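Local coordinates for protein alanine racemase (Acinetobacter baumannii, PDB 4QHR) that belongs to the alanine racemase family, pairing an N-terminal TIM-barrel domain with a C-terminal domain and carrying a covalently attached pyridoxal phosphate group, at residues Val81-Glu84 with Asp85-Pro88. Sequence-based numbering, arbitrary orientation.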
loop_
_atom_site.group_PDB
_atom_site.type_symbol
_atom_site.label_atom_id
_atom_site.label_comp_id
_atom_site.label_asym_id
_atom_site.label_seq_id
_atom_site.Cartn_x
_atom_site.Cartn_y
_atom_site.Cartn_z
ATOM N N VAL A 81 13.979 -11.934 -18.812
ATOM C CA VAL A 81 12.630 -12.413 -19.165
ATOM C C VAL A 81 12.244 -13.600 -18.281
ATOM O O VAL A 81 13.121 -14.395 -17.861
ATOM C CB VAL A 81 12.490 -12.723 -20.650
ATOM C CG1 VAL A 81 12.838 -11.467 -21.459
ATOM C CG2 VAL A 81 13.340 -13.898 -21.070
ATOM N N PHE A 82 10.935 -13.713 -18.055
ATOM C CA PHE A 82 10.348 -14.749 -17.212
ATOM C C PHE A 82 9.820 -15.928 -18.041
ATOM O O PHE A 82 9.685 -17.029 -17.534
ATOM C CB PHE A 82 9.241 -14.125 -16.301
ATOM C CG PHE A 82 9.753 -13.004 -15.450
ATOM C CD1 PHE A 82 9.784 -11.721 -15.945
ATOM C CD2 PHE A 82 10.289 -13.249 -14.163
ATOM C CE1 PHE A 82 10.304 -10.685 -15.185
ATOM C CE2 PHE A 82 10.780 -12.225 -13.387
ATOM C CZ PHE A 82 10.790 -10.935 -13.889
ATOM N N SER A 83 9.535 -15.710 -19.306
ATOM C CA SER A 83 9.112 -16.774 -20.208
ATOM C C SER A 83 9.740 -16.489 -21.568
ATOM O O SER A 83 9.968 -15.304 -21.936
ATOM C CB SER A 83 7.561 -16.868 -20.250
ATOM O OG SER A 83 6.967 -15.684 -20.785
ATOM N N GLU A 84 9.986 -17.539 -22.358
ATOM C CA GLU A 84 10.664 -17.344 -23.663
ATOM C C GLU A 84 9.895 -16.422 -24.608
ATOM O O GLU A 84 10.500 -15.634 -25.356
ATOM C CB GLU A 84 10.955 -18.660 -24.368
ATOM C CG GLU A 84 11.851 -18.468 -25.577
ATOM C CD GLU A 84 11.935 -19.700 -26.422
ATOM O OE1 GLU A 84 11.675 -20.818 -25.894
ATOM O OE2 GLU A 84 12.271 -19.541 -27.620
ATOM N N ASP A 85 8.567 -16.495 -24.562
ATOM C CA ASP A 85 7.767 -15.659 -25.488
ATOM C C ASP A 85 7.931 -14.157 -25.271
ATOM O O ASP A 85 7.448 -13.375 -26.053
ATOM C CB ASP A 85 6.294 -16.094 -25.513
ATOM C CG ASP A 85 5.566 -15.842 -24.216
ATOM O OD1 ASP A 85 6.116 -15.292 -23.239
ATOM O OD2 ASP A 85 4.365 -16.261 -24.171
ATOM N N GLU A 86 8.595 -13.739 -24.206
ATOM C CA GLU A 86 8.964 -12.326 -24.052
ATOM C C GLU A 86 10.109 -11.903 -24.919
ATOM O O GLU A 86 10.256 -10.708 -25.180
ATOM C CB GLU A 86 9.310 -11.990 -22.591
ATOM C CG GLU A 86 8.208 -12.267 -21.570
ATOM C CD GLU A 86 8.725 -12.048 -20.149
ATOM O OE1 GLU A 86 9.482 -11.076 -19.959
ATOM O OE2 GLU A 86 8.389 -12.810 -19.238
ATOM N N MET A 87 10.949 -12.840 -25.373
ATOM C CA MET A 87 12.111 -12.483 -26.176
ATOM C C MET A 87 11.824 -11.673 -27.455
ATOM O O MET A 87 12.512 -10.668 -27.677
ATOM C CB MET A 87 12.974 -13.728 -26.521
ATOM C CG MET A 87 13.705 -14.299 -25.299
ATOM S SD MET A 87 14.808 -13.121 -24.479
ATOM C CE MET A 87 15.953 -12.819 -25.801
ATOM N N PRO A 88 10.846 -12.090 -28.272
ATOM C CA PRO A 88 10.571 -11.322 -29.514
ATOM C C PRO A 88 10.139 -9.911 -29.218
ATOM O O PRO A 88 10.501 -8.984 -29.966
ATOM C CB PRO A 88 9.436 -12.113 -30.203
ATOM C CG PRO A 88 9.532 -13.488 -29.662
ATOM C CD PRO A 88 10.079 -13.360 -28.241
#
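Glu86 N donates to Ser83 O (3.1 Å) and Met87 N to Glu84 O (2.8 Å), two successive i to i+3 backbone bonds that turn the loop from strand 75-77 towards helix 87-92. Glu86 then reaches back along the loop it has just left. With CG anti to its own carbonyl carbon (chi1 -58°) and the chain extended beyond, its OE2 accepts Phe82 N at 2.9 Å, from above the carboxylate plane, and more weakly Ser83 N at 3.1 Å. The same oxygen lies at the edge of the Phe82 ring, which is nearly coplanar with the carboxylate. Met1 N of the second subunit also hydrogen-bonds to OE2, so buried Glu86 links the turn to the other chain. Ser83 OG gives its proton to Asp85 OD1 on the syn side (2.6 Å), 32° out of the carboxylate plane. Val81 CG2 packs on Met87 SD at 3.8 Å, the two side chains crossing nearly at right angles. Glu84 OE2 forms a salt bridge with Lys110 NZ. The turn thus joins barrel strand 75-77 to helix 87-92, as in a beta-alpha unit, with Val81 and Met87 resting against helix 102-110 through Trp107 and Leu108.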